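Local coordinates for CG4930 (Drosophila melanogaster, PDB 3ISM), which inhibits the endonuclease EndoG by binding it in a protein complex, and probably acts as a ribonuclease inhibitor, at residues W140-D145 with A168-V173; V130-Q135 with E156-A161; E57-T62 with R96-F101. The protein carries 1 engineered substitution. All coordinates share one frame; numbering follows the deposited sequence. Where two conformers were deposited one is given.

Contact 1 (W140-D145 with A168-V173)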
loop_
_atom_site.group_PDB
_atom_site.type_symbol
_atom_site.label_atom_id
_atom_site.label_comp_id
_atom_site.label_asym_id
_atom_site.label_seq_id
_atom_site.Cartn_x
_atom_site.Cartn_y
_atom_site.Cartn_z
ATOM N N TRP C 140 27.508 11.560 14.408
ATOM C CA TRP C 140 27.419 12.338 13.165
ATOM C C TRP C 140 26.738 11.534 12.048
ATOM O O TRP C 140 26.152 10.490 12.320
ATOM C CB TRP C 140 28.802 12.853 12.723
ATOM C CG TRP C 140 29.810 11.833 12.276
ATOM C CD1 TRP C 140 30.357 10.835 13.028
ATOM C CD2 TRP C 140 30.454 11.765 10.992
ATOM N NE1 TRP C 140 31.285 10.135 12.286
ATOM C CE2 TRP C 140 31.371 10.694 11.038
ATOM C CE3 TRP C 140 30.336 12.502 9.803
ATOM C CZ2 TRP C 140 32.159 10.330 9.934
ATOM C CZ3 TRP C 140 31.108 12.144 8.715
ATOM C CH2 TRP C 140 32.013 11.067 8.786
ATOM N N SER C 141 26.827 11.984 10.795
ATOM C CA SER C 141 26.062 11.301 9.735
ATOM C C SER C 141 26.503 9.862 9.419
ATOM O O SER C 141 25.778 9.116 8.763
ATOM C CB SER C 141 25.963 12.145 8.456
ATOM O OG SER C 141 27.234 12.364 7.890
ATOM N N ARG C 142 27.681 9.473 9.892
ATOM C CA ARG C 142 28.142 8.108 9.682
ATOM C C ARG C 142 27.299 7.143 10.509
ATOM O O ARG C 142 27.036 6.022 10.076
ATOM C CB ARG C 142 29.623 7.983 10.047
ATOM C CG ARG C 142 30.327 6.712 9.587
ATOM C CD ARG C 142 30.382 6.560 8.079
ATOM N NE ARG C 142 30.974 7.697 7.374
ATOM C CZ ARG C 142 32.257 7.795 7.031
ATOM N NH1 ARG C 142 33.117 6.827 7.345
ATOM N NH2 ARG C 142 32.683 8.869 6.377
ATOM N N ASP C 143 26.857 7.596 11.678
ATOM C CA ASP C 143 26.209 6.703 12.634
ATOM C C ASP C 143 24.832 7.138 13.157
ATOM O O ASP C 143 24.242 6.434 13.978
ATOM C CB ASP C 143 27.189 6.441 13.806
ATOM C CG ASP C 143 27.933 7.714 14.251
ATOM O OD1 ASP C 143 27.282 8.775 14.371
ATOM O OD2 ASP C 143 29.163 7.655 14.484
ATOM N N SER C 144 24.304 8.270 12.706
ATOM C CA SER C 144 23.043 8.763 13.295
ATOM C C SER C 144 22.082 9.377 12.266
ATOM O O SER C 144 22.509 10.158 11.422
ATOM C CB SER C 144 23.358 9.771 14.405
ATOM O OG SER C 144 22.197 10.415 14.904
ATOM N N ASP C 145 20.792 9.035 12.332
ATOM C CA ASP C 145 19.813 9.651 11.414
ATOM C C ASP C 145 19.439 11.094 11.795
ATOM O O ASP C 145 18.617 11.738 11.135
ATOM C CB ASP C 145 18.568 8.768 11.154
ATOM C CG ASP C 145 17.688 8.544 12.394
ATOM O OD1 ASP C 145 17.977 9.065 13.497
ATOM O OD2 ASP C 145 16.678 7.816 12.245
ATOM N N ALA C 168 39.108 10.014 8.388
ATOM C CA ALA C 168 39.665 11.229 7.773
ATOM C C ALA C 168 39.957 11.056 6.283
ATOM O O ALA C 168 39.583 11.911 5.476
ATOM C CB ALA C 168 40.902 11.711 8.513
ATOM N N ALA C 169 40.610 9.947 5.928
ATOM C CA ALA C 169 40.964 9.670 4.528
ATOM C C ALA C 169 39.736 9.573 3.630
ATOM O O ALA C 169 39.760 10.073 2.506
ATOM C CB ALA C 169 41.809 8.408 4.418
ATOM N N SER C 170 38.670 8.949 4.146
ATOM C CA SER C 170 37.394 8.817 3.429
ATOM C C SER C 170 36.755 10.162 3.092
ATOM O O SER C 170 36.216 10.325 2.000
ATOM C CB SER C 170 36.391 7.939 4.200
ATOM O OG SER C 170 35.750 8.640 5.271
ATOM N N LEU C 171 36.827 11.119 4.013
ATOM C CA LEU C 171 36.249 12.449 3.779
ATOM C C LEU C 171 36.958 13.270 2.711
ATOM O O LEU C 171 36.301 14.011 1.972
ATOM C CB LEU C 171 36.186 13.255 5.065
ATOM C CG LEU C 171 35.129 12.781 6.051
ATOM C CD1 LEU C 171 35.245 13.613 7.301
ATOM C CD2 LEU C 171 33.721 12.859 5.431
ATOM N N LYS C 172 38.286 13.154 2.642
ATOM C CA LYS C 172 39.056 13.864 1.617
ATOM C C LYS C 172 38.655 13.389 0.227
ATOM O O LYS C 172 38.538 14.196 -0.693
ATOM C CB LYS C 172 40.570 13.722 1.835
ATOM C CG LYS C 172 41.087 14.475 3.050
ATOM C CD LYS C 172 42.530 14.127 3.377
ATOM C CE LYS C 172 42.820 14.389 4.853
ATOM N NZ LYS C 172 44.273 14.387 5.173
ATOM N N VAL C 173 38.413 12.084 0.091
ATOM C CA VAL C 173 37.999 11.499 -1.187
ATOM C C VAL C 173 36.542 11.846 -1.541
ATOM O O VAL C 173 36.230 12.049 -2.713
ATOM C CB VAL C 173 38.293 9.963 -1.263
ATOM C CG1 VAL C 173 37.982 9.405 -2.645
ATOM C CG2 VAL C 173 39.755 9.684 -0.944
#

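Contact 2 (V130-Q135 with E156-A161)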
loop_
_atom_site.group_PDB
_atom_site.type_symbol
_atom_site.label_atom_id
_atom_site.label_comp_id
_atom_site.label_asym_id
_atom_site.label_seq_id
_atom_site.Cartn_x
_atom_site.Cartn_y
_atom_site.Cartn_z
ATOM N N VAL C 130 40.611 2.788 22.105
ATOM C CA VAL C 130 39.183 2.826 22.344
ATOM C C VAL C 130 38.505 4.028 21.675
ATOM O O VAL C 130 37.748 3.840 20.710
ATOM C CB VAL C 130 38.828 2.720 23.854
ATOM C CG1 VAL C 130 37.337 2.743 24.043
ATOM C CG2 VAL C 130 39.406 1.423 24.452
ATOM N N LEU C 131 38.758 5.246 22.161
ATOM C CA LEU C 131 38.008 6.405 21.665
ATOM C C LEU C 131 38.235 6.667 20.169
ATOM O O LEU C 131 37.286 6.960 19.428
ATOM C CB LEU C 131 38.293 7.662 22.489
ATOM C CG LEU C 131 37.863 7.606 23.964
ATOM C CD1 LEU C 131 38.105 8.927 24.721
ATOM C CD2 LEU C 131 36.410 7.227 24.071
ATOM N N VAL C 132 39.491 6.562 19.738
ATOM C CA VAL C 132 39.851 6.805 18.347
ATOM C C VAL C 132 39.512 5.587 17.469
ATOM O O VAL C 132 38.699 5.701 16.538
ATOM C CB VAL C 132 41.347 7.203 18.185
ATOM C CG1 VAL C 132 41.757 7.218 16.715
ATOM C CG2 VAL C 132 41.626 8.560 18.837
ATOM N N LYS C 133 40.106 4.430 17.769
ATOM C CA LYS C 133 39.928 3.255 16.911
ATOM C C LYS C 133 38.476 2.797 16.787
ATOM O O LYS C 133 38.026 2.455 15.695
ATOM C CB LYS C 133 40.793 2.081 17.357
ATOM C CG LYS C 133 40.946 1.034 16.258
ATOM C CD LYS C 133 41.576 -0.247 16.746
ATOM C CE LYS C 133 41.609 -1.272 15.608
ATOM N NZ LYS C 133 41.029 -2.571 16.061
ATOM N N LYS C 134 37.739 2.801 17.896
ATOM C CA LYS C 134 36.343 2.361 17.874
ATOM C C LYS C 134 35.392 3.487 17.459
ATOM O O LYS C 134 34.172 3.307 17.471
ATOM C CB LYS C 134 35.930 1.772 19.222
ATOM C CG LYS C 134 36.577 0.419 19.549
ATOM C CD LYS C 134 36.111 -0.101 20.922
ATOM C CE LYS C 134 37.037 -1.180 21.459
ATOM N NZ LYS C 134 37.030 -2.404 20.615
ATOM N N GLN C 135 35.969 4.636 17.091
ATOM C CA GLN C 135 35.219 5.828 16.667
ATOM C C GLN C 135 34.104 6.206 17.650
ATOM O O GLN C 135 32.930 6.321 17.270
ATOM C CB GLN C 135 34.698 5.663 15.232
ATOM C CG GLN C 135 35.811 5.341 14.220
ATOM C CD GLN C 135 35.316 5.239 12.787
ATOM O OE1 GLN C 135 34.604 6.116 12.298
ATOM N NE2 GLN C 135 35.706 4.164 12.100
ATOM N N GLU C 156 38.000 17.050 14.027
ATOM C CA GLU C 156 38.856 17.809 14.933
ATOM C C GLU C 156 38.922 17.183 16.327
ATOM O O GLU C 156 39.913 17.323 17.050
ATOM C CB GLU C 156 38.318 19.250 15.020
ATOM C CG GLU C 156 38.182 19.983 13.660
ATOM C CD GLU C 156 36.983 19.538 12.789
ATOM O OE1 GLU C 156 36.117 18.752 13.241
ATOM O OE2 GLU C 156 36.913 19.982 11.627
ATOM N N PHE C 157 37.825 16.525 16.705
ATOM C CA PHE C 157 37.739 15.835 17.988
ATOM C C PHE C 157 38.927 14.879 18.151
ATOM O O PHE C 157 39.512 14.768 19.227
ATOM C CB PHE C 157 36.425 15.048 18.100
ATOM C CG PHE C 157 36.361 14.111 19.303
ATOM C CD1 PHE C 157 35.899 14.562 20.532
ATOM C CD2 PHE C 157 36.750 12.781 19.190
ATOM C CE1 PHE C 157 35.847 13.708 21.633
ATOM C CE2 PHE C 157 36.715 11.931 20.289
ATOM C CZ PHE C 157 36.254 12.393 21.507
ATOM N N TYR C 158 39.268 14.206 17.053
ATOM C CA TYR C 158 40.200 13.094 17.065
ATOM C C TYR C 158 41.662 13.522 16.870
ATOM O O TYR C 158 42.569 12.717 17.060
ATOM C CB TYR C 158 39.808 12.108 15.958
ATOM C CG TYR C 158 38.493 11.369 16.183
ATOM C CD1 TYR C 158 37.310 11.804 15.587
ATOM C CD2 TYR C 158 38.447 10.218 16.964
ATOM C CE1 TYR C 158 36.098 11.115 15.788
ATOM C CE2 TYR C 158 37.263 9.525 17.165
ATOM C CZ TYR C 158 36.093 9.971 16.577
ATOM O OH TYR C 158 34.930 9.267 16.799
ATOM N N ALA C 159 41.879 14.779 16.477
ATOM C CA ALA C 159 43.216 15.276 16.141
ATOM C C ALA C 159 44.002 15.685 17.369
ATOM O O ALA C 159 44.342 16.856 17.530
ATOM C CB ALA C 159 43.134 16.446 15.164
ATOM N N HIS C 160 44.301 14.715 18.225
ATOM C CA HIS C 160 45.034 14.960 19.454
ATOM C C HIS C 160 45.943 13.780 19.733
ATOM O O HIS C 160 45.577 12.634 19.437
ATOM C CB HIS C 160 44.062 15.179 20.625
ATOM C CG HIS C 160 43.320 16.477 20.545
ATOM N ND1 HIS C 160 42.100 16.598 19.915
ATOM C CD2 HIS C 160 43.656 17.724 20.956
ATOM C CE1 HIS C 160 41.702 17.858 19.963
ATOM N NE2 HIS C 160 42.625 18.562 20.595
ATOM N N ALA C 161 47.119 14.079 20.291
ATOM C CA ALA C 161 48.111 13.069 20.696
ATOM C C ALA C 161 48.643 12.232 19.524
ATOM O O ALA C 161 48.824 11.020 19.636
ATOM C CB ALA C 161 47.554 12.172 21.819
#

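Contact 3 (E57-T62 with R96-F101)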
loop_
_atom_site.group_PDB
_atom_site.type_symbol
_atom_site.label_atom_id
_atom_site.label_comp_id
_atom_site.label_asym_id
_atom_site.label_seq_id
_atom_site.Cartn_x
_atom_site.Cartn_y
_atom_site.Cartn_z
ATOM N N GLU C 57 12.750 11.630 28.955
ATOM C CA GLU C 57 13.317 11.782 30.298
ATOM C C GLU C 57 13.926 10.476 30.818
ATOM O O GLU C 57 15.024 10.492 31.393
ATOM C CB GLU C 57 12.312 12.358 31.302
ATOM C CG GLU C 57 12.914 12.715 32.715
ATOM C CD GLU C 57 14.151 13.655 32.657
ATOM O OE1 GLU C 57 14.386 14.289 31.604
ATOM O OE2 GLU C 57 14.899 13.756 33.657
ATOM N N ASN C 58 13.217 9.361 30.593
ATOM C CA ASN C 58 13.696 8.035 30.990
ATOM C C ASN C 58 15.073 7.725 30.393
ATOM O O ASN C 58 15.968 7.214 31.084
ATOM C CB ASN C 58 12.692 6.943 30.592
ATOM C CG ASN C 58 11.473 6.892 31.513
ATOM O OD1 ASN C 58 11.409 7.595 32.532
ATOM N ND2 ASN C 58 10.493 6.059 31.153
ATOM N N PHE C 59 15.244 8.042 29.114
ATOM C CA PHE C 59 16.547 7.847 28.491
ATOM C C PHE C 59 17.571 8.829 29.034
ATOM O O PHE C 59 18.716 8.438 29.278
ATOM C CB PHE C 59 16.532 7.946 26.960
ATOM C CG PHE C 59 17.909 7.729 26.351
ATOM C CD1 PHE C 59 18.421 6.443 26.226
ATOM C CD2 PHE C 59 18.711 8.805 25.977
ATOM C CE1 PHE C 59 19.692 6.226 25.723
ATOM C CE2 PHE C 59 19.997 8.592 25.455
ATOM C CZ PHE C 59 20.484 7.307 25.325
ATOM N N ASP C 60 17.185 10.096 29.195
ATOM C CA ASP C 60 18.122 11.096 29.743
ATOM C C ASP C 60 18.660 10.671 31.119
ATOM O O ASP C 60 19.852 10.825 31.385
ATOM C CB ASP C 60 17.470 12.477 29.816
ATOM C CG ASP C 60 18.438 13.574 30.272
ATOM O OD1 ASP C 60 18.987 13.504 31.393
ATOM O OD2 ASP C 60 18.630 14.539 29.507
ATOM N N ARG C 61 17.793 10.116 31.972
ATOM C CA ARG C 61 18.216 9.593 33.270
ATOM C C ARG C 61 19.063 8.320 33.172
ATOM O O ARG C 61 19.941 8.101 33.987
ATOM C CB ARG C 61 17.013 9.324 34.178
ATOM C CG ARG C 61 16.316 10.565 34.733
ATOM C CD ARG C 61 17.116 11.231 35.860
ATOM N NE ARG C 61 17.294 10.372 37.040
ATOM C CZ ARG C 61 16.383 10.208 38.004
ATOM N NH1 ARG C 61 15.210 10.830 37.939
ATOM N NH2 ARG C 61 16.643 9.407 39.034
ATOM N N THR C 62 18.786 7.463 32.205
ATOM C CA THR C 62 19.649 6.304 31.990
ATOM C C THR C 62 21.035 6.722 31.452
ATOM O O THR C 62 22.082 6.263 31.944
ATOM C CB THR C 62 18.989 5.249 31.064
ATOM O OG1 THR C 62 17.670 4.948 31.551
ATOM C CG2 THR C 62 19.823 3.969 31.071
ATOM N N ARG C 96 26.683 4.941 23.599
ATOM C CA ARG C 96 26.781 5.720 22.355
ATOM C C ARG C 96 25.807 5.250 21.249
ATOM O O ARG C 96 25.223 6.065 20.530
ATOM C CB ARG C 96 28.211 5.663 21.804
ATOM C CG ARG C 96 28.425 6.543 20.574
ATOM C CD ARG C 96 29.866 6.498 20.098
ATOM N NE ARG C 96 30.146 7.567 19.138
ATOM C CZ ARG C 96 29.832 7.507 17.845
ATOM N NH1 ARG C 96 29.240 6.423 17.346
ATOM N NH2 ARG C 96 30.128 8.513 17.045
ATOM N N GLY C 97 25.660 3.933 21.121
ATOM C CA GLY C 97 24.769 3.341 20.128
ATOM C C GLY C 97 23.338 3.788 20.332
ATOM O O GLY C 97 22.615 4.032 19.373
ATOM N N ASP C 98 22.929 3.896 21.591
ATOM C CA ASP C 98 21.607 4.427 21.920
ATOM C C ASP C 98 21.527 5.934 21.742
ATOM O O ASP C 98 20.528 6.449 21.228
ATOM C CB ASP C 98 21.219 4.043 23.350
ATOM C CG ASP C 98 20.913 2.572 23.479
ATOM O OD1 ASP C 98 20.420 1.992 22.497
ATOM O OD2 ASP C 98 21.173 1.985 24.538
ATOM N N ALA C 99 22.568 6.643 22.186
ATOM C CA ALA C 99 22.591 8.100 22.058
ATOM C C ALA C 99 22.434 8.581 20.608
ATOM O O ALA C 99 21.794 9.611 20.367
ATOM C CB ALA C 99 23.847 8.676 22.666
ATOM N N CYS C 100 23.018 7.845 19.656
ATOM C CA CYS C 100 22.902 8.161 18.228
ATOM C C CYS C 100 21.450 8.184 17.752
ATOM O O CYS C 100 21.132 8.849 16.763
ATOM C CB CYS C 100 23.635 7.121 17.369
ATOM S SG CYS C 100 25.435 7.129 17.441
ATOM N N PHE C 101 20.594 7.405 18.406
ATOM C CA PHE C 101 19.188 7.300 18.040
ATOM C C PHE C 101 18.322 8.235 18.894
ATOM O O PHE C 101 17.473 8.962 18.366
ATOM C CB PHE C 101 18.709 5.844 18.180
ATOM C CG PHE C 101 17.259 5.636 17.799
ATOM C CD1 PHE C 101 16.891 5.449 16.468
ATOM C CD2 PHE C 101 16.262 5.623 18.768
ATOM C CE1 PHE C 101 15.560 5.254 16.115
ATOM C CE2 PHE C 101 14.917 5.431 18.416
ATOM C CZ PHE C 101 14.569 5.249 17.092
#

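Contact 1 (W140-D145 with A168-V173)
R142 and S170 join an irregular loop to the short helix 168-173, and the arginine's path shows how one side chain can serve two surfaces. Its CB lies over the rim of the W140 indole, 3.2 Å above the ring plane. CG then leaves anti to the backbone N (chi1 -167°), and bends at chi2 and chi3 fold the chain back, bringing W140 CZ2 over a face of the guanidinium at 3.7 Å from its plane. At the tip, NH2 of R142 donates to OG of S170 over 3.3 Å, nearly straight at 166° and almost within the guanidinium plane. R142 was modelled in two conformers, however, so this long bond is doubtful as a constant feature. OG of S170 is also bonded to the carbonyl of F167. With an alanine here, the R142 tip would probably lose its in-plane acceptor and be freer to turn, while the F167 carbonyl lost a donor. Beside this, CD2 of L171 meets the edge of the indole, 4.2 Å from CH2 of W140. The arrangement packs the loop after helix 124-132 against helix 168-173, at the border of the inhibitor's nuclease-binding face, where S141 and D145 bind arginines of the CG8862 chain.

Contact 2 (V130-Q135 with E156-A161)
Y158 lays one edge of its ring against the segment 130-135, near the C-terminal end of its helix, overlapping V132, past which it slides in the opposite direction. CD2 of Y158 lies 4.0 Å from CG2 of V132. The neighbouring CE2 faces the L131 carbonyl, with L131 O in the ring plane at 3.4 Å, so that a weakly polarised ring C-H probably points at this oxygen. CG of the tyrosine sits anti to its own carbonyl carbon (chi1 -68°), a setting that sends the phenol across to the helix end. There OH packs 3.3 Å from C of Q135 and accepts a hydrogen bond from the backbone N of G137. What it meets is a Schellman motif: Q135 takes positive phi, and its N bonds back to V132 O over 3.0 Å, closing the end of helix 124-132 within the all-helical Ku C-terminal-like domain. One face of the Y158 ring is covered by F157, whose CD2 stands 3.6 Å above the ring centre, so the phenol is packed at both edge and face. F157 in turn packs on I111 and V112 of helix 104-120. Its carbonyl receives ND1 of H160 over 3.2 Å, bent to 147° and arriving from above the carbonyl plane, as well as NH1 of R115. Beyond Y158 the chain makes an inverse gamma turn centred on A159, and the H160 carbonyl accepts from the W127 indole.

Contact 3 (E57-T62 with R96-F101)
F59 reaches across from helix 52-75 and touches helix 81-102 almost entirely through the far end of its ring, a small patch that carries nearly the whole contact. CE1 of F59 comes to 3.6 Å from CB of D98, and CZ of F59 lies 3.8 Å from the backbone N of A99. Because CG of F59 is anti to the backbone N (chi1 -180°), the ring projects into the gap between the two segments, whose nearest CA atoms, those of F59 and A99, are 8.8 Å apart. The ring and the D98 carboxylate stand nearly perpendicular, at 89°; the acid meets the phenyl with its CB while its oxygens lead elsewhere: OD2 bonds Y36 OH, and OD1 makes a salt bridge with R93 of the CG8862 chain. Y36, I40 and Y102 complete the tight packing around F59. The outer side of helix 52-75 is looser: E57 and R61 take no part in the contact, and R61 instead bonds N23 O through its NH2. Within the same helix, T62 OG1 donates to N58 O over 2.9 Å, and T62 N reaches the same oxygen from the opposite face of its carbonyl plane. Such aromatic filling between neighbouring helices is typical of an alpha-helical bundle, here with buried D98 also reaching the nuclease.

Along the chain, contact 3 closes first, and the segments of contacts 2 and 1 then alternate: 130-135, 140-145, 156-161, 168-173. Contacts 1 and 2 have centres 14 Å apart without touching; each lies 22 Å from the centre of contact 3. Contact 3 joins helices 52-75 and 81-102 within the bundle, contact 2 packs the following loop on the end of helix 124-132, and contact 1 docks that loop on helix 168-173. R96 of contact 3 ties them together, its NH2 forming a salt bridge with D143 OD2 at 2.9 Å and its CZ packing against Q135 O. Contacts 1 and 3 also meet the CG8862 chain, so loop and bundle together shape the binding face.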